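Local coordinates for cyclopenase asqI (Emericella nidulans, PDB 5YY3), which catalyses, as a zinc-dependent lyase, the ring contraction of 4'-methoxycyclopenin to 4'-methoxyviridicatin, with release of methyl isocyanate, in aspoquinolone biosynthesis, at residues P239-Y251 and Y261-I273. Residues are numbered along the deposited sequence; the frame is centred on the assembly and turned at random.
Sequences PWNQYDDFLENGY and YGGYPPFSTWYSI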
# COMPACT_ATOMS: atom_id res chain seq x y z
N PRO A 239 -8.80 21.86 0.22
CA PRO A 239 -8.74 23.17 -0.43
C PRO A 239 -7.71 24.07 0.22
O PRO A 239 -7.37 23.86 1.39
CB PRO A 239 -10.15 23.73 -0.23
CG PRO A 239 -10.69 22.98 0.95
CD PRO A 239 -10.07 21.62 0.93
N TRP A 240 -7.20 25.03 -0.53
CA TRP A 240 -6.25 26.01 -0.01
C TRP A 240 -7.01 27.13 0.67
O TRP A 240 -6.92 28.29 0.24
CB TRP A 240 -5.38 26.57 -1.14
CG TRP A 240 -4.17 27.34 -0.66
CD1 TRP A 240 -4.04 28.69 -0.57
CD2 TRP A 240 -2.92 26.79 -0.24
NE1 TRP A 240 -2.79 29.02 -0.11
CE2 TRP A 240 -2.08 27.87 0.10
CE3 TRP A 240 -2.43 25.48 -0.12
CZ2 TRP A 240 -0.78 27.68 0.56
CZ3 TRP A 240 -1.15 25.29 0.34
CH2 TRP A 240 -0.33 26.40 0.68
N ASN A 241 -7.78 26.78 1.69
CA ASN A 241 -8.61 27.75 2.41
C ASN A 241 -7.82 28.49 3.50
O ASN A 241 -8.09 29.66 3.78
CB ASN A 241 -9.84 27.07 3.03
CG ASN A 241 -10.91 26.74 1.99
OD1 ASN A 241 -11.04 27.42 0.98
ND2 ASN A 241 -11.68 25.69 2.24
N GLN A 242 -6.86 27.79 4.10
CA GLN A 242 -5.95 28.35 5.07
C GLN A 242 -4.60 28.64 4.39
O GLN A 242 -3.93 27.73 3.90
CB GLN A 242 -5.79 27.38 6.27
CG GLN A 242 -7.13 26.93 6.91
CD GLN A 242 -6.98 25.98 8.12
OE1 GLN A 242 -5.87 25.54 8.46
NE2 GLN A 242 -8.11 25.63 8.75
N TYR A 243 -4.22 29.91 4.32
CA TYR A 243 -3.07 30.30 3.49
C TYR A 243 -1.71 30.01 4.15
O TYR A 243 -0.66 30.15 3.51
CB TYR A 243 -3.16 31.79 3.12
CG TYR A 243 -4.35 32.17 2.26
CD1 TYR A 243 -5.19 31.20 1.73
CD2 TYR A 243 -4.64 33.52 2.00
CE1 TYR A 243 -6.30 31.55 0.96
CE2 TYR A 243 -5.74 33.88 1.22
CZ TYR A 243 -6.56 32.89 0.70
OH TYR A 243 -7.64 33.22 -0.08
N ASP A 244 -1.72 29.62 5.42
CA ASP A 244 -0.51 29.19 6.10
C ASP A 244 -0.37 27.68 6.05
O ASP A 244 0.23 27.06 6.94
CB ASP A 244 -0.51 29.68 7.55
CG ASP A 244 -1.73 29.18 8.31
OD1 ASP A 244 -2.72 28.78 7.65
OD2 ASP A 244 -1.71 29.21 9.57
N ASP A 245 -0.92 27.07 5.01
CA ASP A 245 -0.94 25.62 4.94
C ASP A 245 0.35 25.06 4.34
O ASP A 245 1.15 25.79 3.73
CB ASP A 245 -2.15 25.15 4.12
CG ASP A 245 -2.59 23.74 4.48
OD1 ASP A 245 -1.87 23.08 5.26
OD2 ASP A 245 -3.64 23.30 3.96
N PHE A 246 0.54 23.76 4.54
CA PHE A 246 1.66 23.07 3.96
C PHE A 246 1.23 22.32 2.71
O PHE A 246 0.09 21.88 2.61
CB PHE A 246 2.27 22.11 4.97
CG PHE A 246 2.93 22.78 6.14
CD1 PHE A 246 4.25 23.21 6.06
CD2 PHE A 246 2.26 22.92 7.35
CE1 PHE A 246 4.87 23.82 7.15
CE2 PHE A 246 2.89 23.51 8.45
CZ PHE A 246 4.19 23.96 8.34
N LEU A 247 2.14 22.20 1.76
CA LEU A 247 2.00 21.26 0.67
C LEU A 247 2.84 20.03 1.01
O LEU A 247 4.03 19.98 0.70
CB LEU A 247 2.46 21.89 -0.64
CG LEU A 247 1.56 22.99 -1.23
CD1 LEU A 247 2.36 23.86 -2.15
CD2 LEU A 247 0.41 22.35 -1.99
N GLU A 248 2.25 19.02 1.63
CA GLU A 248 3.08 17.99 2.25
C GLU A 248 3.73 16.98 1.29
O GLU A 248 4.63 16.25 1.70
CB GLU A 248 2.27 17.24 3.30
CG GLU A 248 1.06 16.51 2.77
CD GLU A 248 -0.23 17.19 3.15
OE1 GLU A 248 -0.35 18.42 2.91
OE2 GLU A 248 -1.15 16.51 3.69
N ASN A 249 3.31 16.95 0.02
CA ASN A 249 3.87 15.95 -0.89
C ASN A 249 4.96 16.44 -1.84
O ASN A 249 5.76 15.63 -2.34
CB ASN A 249 2.75 15.32 -1.70
CG ASN A 249 1.91 14.41 -0.86
OD1 ASN A 249 2.43 13.65 -0.06
ND2 ASN A 249 0.60 14.52 -0.99
N GLY A 250 5.00 17.73 -2.12
CA GLY A 250 6.06 18.22 -2.98
C GLY A 250 5.82 17.79 -4.41
O GLY A 250 5.06 16.88 -4.68
N TYR A 251 6.47 18.45 -5.35
CA TYR A 251 6.13 18.24 -6.74
C TYR A 251 7.35 18.36 -7.62
O TYR A 251 8.17 19.26 -7.43
CB TYR A 251 5.05 19.25 -7.17
CG TYR A 251 4.88 19.37 -8.66
CD1 TYR A 251 4.31 18.34 -9.39
CD2 TYR A 251 5.26 20.52 -9.34
CE1 TYR A 251 4.13 18.44 -10.75
CE2 TYR A 251 5.08 20.63 -10.71
CZ TYR A 251 4.51 19.58 -11.40
OH TYR A 251 4.33 19.65 -12.76
N TYR A 261 11.78 24.50 -15.88
CA TYR A 261 11.36 24.98 -14.56
C TYR A 261 11.33 23.85 -13.54
O TYR A 261 11.28 22.67 -13.91
CB TYR A 261 10.00 25.66 -14.63
CG TYR A 261 8.82 24.75 -14.93
CD1 TYR A 261 8.48 24.44 -16.25
CD2 TYR A 261 8.02 24.25 -13.91
CE1 TYR A 261 7.39 23.63 -16.53
CE2 TYR A 261 6.93 23.44 -14.19
CZ TYR A 261 6.62 23.14 -15.50
OH TYR A 261 5.53 22.34 -15.76
N GLY A 262 11.38 24.21 -12.26
CA GLY A 262 11.44 23.23 -11.20
C GLY A 262 10.14 23.10 -10.42
O GLY A 262 9.15 23.78 -10.70
N GLY A 263 10.16 22.21 -9.44
CA GLY A 263 9.03 22.06 -8.55
C GLY A 263 9.32 22.67 -7.19
O GLY A 263 9.85 23.77 -7.10
N TYR A 264 8.99 21.93 -6.14
CA TYR A 264 9.19 22.38 -4.77
C TYR A 264 9.22 21.12 -3.89
O TYR A 264 8.63 20.10 -4.25
CB TYR A 264 8.09 23.36 -4.35
CG TYR A 264 6.68 22.87 -4.65
CD1 TYR A 264 6.07 21.95 -3.82
CD2 TYR A 264 5.98 23.31 -5.78
CE1 TYR A 264 4.82 21.48 -4.08
CE2 TYR A 264 4.70 22.83 -6.06
CZ TYR A 264 4.13 21.91 -5.19
OH TYR A 264 2.86 21.40 -5.40
N PRO A 265 9.93 21.18 -2.75
CA PRO A 265 10.04 20.00 -1.88
C PRO A 265 8.78 19.71 -1.06
O PRO A 265 7.85 20.52 -1.05
CB PRO A 265 11.22 20.36 -0.97
CG PRO A 265 11.20 21.87 -0.93
CD PRO A 265 10.79 22.29 -2.30
N PRO A 266 8.74 18.57 -0.35
CA PRO A 266 7.62 18.33 0.56
C PRO A 266 7.54 19.39 1.65
O PRO A 266 8.57 19.89 2.09
CB PRO A 266 7.94 16.96 1.17
CG PRO A 266 8.86 16.32 0.20
CD PRO A 266 9.66 17.42 -0.41
N PHE A 267 6.32 19.73 2.05
CA PHE A 267 6.06 20.74 3.09
C PHE A 267 6.57 22.13 2.71
O PHE A 267 6.98 22.90 3.57
CB PHE A 267 6.66 20.27 4.42
CG PHE A 267 6.01 19.02 4.95
CD1 PHE A 267 6.48 17.77 4.57
CD2 PHE A 267 4.91 19.09 5.79
CE1 PHE A 267 5.86 16.60 5.03
CE2 PHE A 267 4.30 17.94 6.26
CZ PHE A 267 4.78 16.68 5.88
N SER A 268 6.52 22.47 1.43
CA SER A 268 6.67 23.86 0.99
C SER A 268 5.48 24.68 1.45
O SER A 268 4.39 24.13 1.69
CB SER A 268 6.81 23.93 -0.54
OG SER A 268 7.99 23.25 -0.96
N THR A 269 5.66 25.98 1.60
CA THR A 269 4.57 26.89 1.96
C THR A 269 4.67 28.18 1.18
O THR A 269 5.68 28.43 0.52
CB THR A 269 4.58 27.28 3.45
OG1 THR A 269 5.72 28.13 3.70
CG2 THR A 269 4.63 26.06 4.34
N TRP A 270 3.63 29.00 1.24
CA TRP A 270 3.76 30.40 0.81
C TRP A 270 4.83 31.06 1.67
O TRP A 270 5.08 30.64 2.81
CB TRP A 270 2.45 31.16 0.95
CG TRP A 270 1.44 30.90 -0.15
CD1 TRP A 270 1.52 29.99 -1.16
CD2 TRP A 270 0.20 31.59 -0.33
NE1 TRP A 270 0.41 30.07 -1.96
CE2 TRP A 270 -0.42 31.04 -1.47
CE3 TRP A 270 -0.46 32.61 0.37
CZ2 TRP A 270 -1.66 31.49 -1.94
CZ3 TRP A 270 -1.69 33.05 -0.09
CH2 TRP A 270 -2.28 32.49 -1.23
N TYR A 271 5.47 32.09 1.13
CA TYR A 271 6.29 32.94 1.97
C TYR A 271 5.36 33.89 2.67
O TYR A 271 4.46 34.47 2.04
CB TYR A 271 7.32 33.71 1.16
CG TYR A 271 8.46 32.84 0.71
CD1 TYR A 271 8.39 32.14 -0.49
CD2 TYR A 271 9.62 32.71 1.49
CE1 TYR A 271 9.44 31.33 -0.90
CE2 TYR A 271 10.67 31.89 1.09
CZ TYR A 271 10.58 31.21 -0.11
OH TYR A 271 11.63 30.41 -0.51
N SER A 272 5.54 34.02 3.99
CA SER A 272 4.81 34.99 4.80
C SER A 272 4.84 36.38 4.20
O SER A 272 3.80 37.01 4.02
CB SER A 272 5.38 35.05 6.22
OG SER A 272 4.82 34.03 7.02
N ILE A 273 6.05 36.86 3.90
CA ILE A 273 6.18 38.19 3.31
C ILE A 273 6.59 38.06 1.86
O ILE A 273 5.81 38.37 0.97
CB ILE A 273 7.17 39.07 4.12
CG1 ILE A 273 6.51 39.55 5.41
CG2 ILE A 273 7.53 40.33 3.34
CD1 ILE A 273 6.61 38.62 6.55
O HOH W 1 1.58 28.53 3.05
O HOH W 2 3.66 22.32 -13.84
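Leu247 and Ser268, and further along Tyr251 and Tyr264, form two isolated antiparallel hydrogen-bonded bridges, the first carrying a G1 bulge in which Phe267, at positive phi (62°), and Ser268 both face Leu247. Leu247 N donates to Ser268 O (3.0 Å), whereas Phe267 N reaches Leu247 O from above the carbonyl plane. Between the bridges Gly250, also at positive phi, brings its CA within 3.4 Å of Tyr264 O, beside the Pro265-Pro266 backbone. At the second bridge Tyr251 CB makes a CH-pi contact over the face of the Tyr264 ring, 3.9 Å from the centroid; chi1 of Tyr264 (49°) sets CG between backbone N and carbonyl carbon and swings the ring back to the partner chain. Leu247 CD1 meets the same ring at CE1, and Asp390 takes the Tyr264 hydroxyl. Glu248 CB sits over the face of Phe267, while Glu248 OE2 forms a salt bridge with Arg238 and accepts from Leu236 N of a second subunit. Trp270 fills the other end: Trp240 NE1 stands above its face, 3.3 Å from Trp270 CZ2, with the two ring planes inclined at 44°, and Tyr243 CD2 approaches Trp270 CZ3. Beside this aromatic cluster a water bridges the two backbones, donating to Tyr243 O and Asp245 O and accepting from Trp270 N; another links the hydroxyls of Tyr251 and Tyr261. Two irregular loop segments thus meet through single bridges and a G1 bulge coupled to the type II turn Pro265-Ser268, Phe267 taking the position usually held by glycine, within the long connection between helices 210-231 and 288-304 of the hemocyanin-like domain.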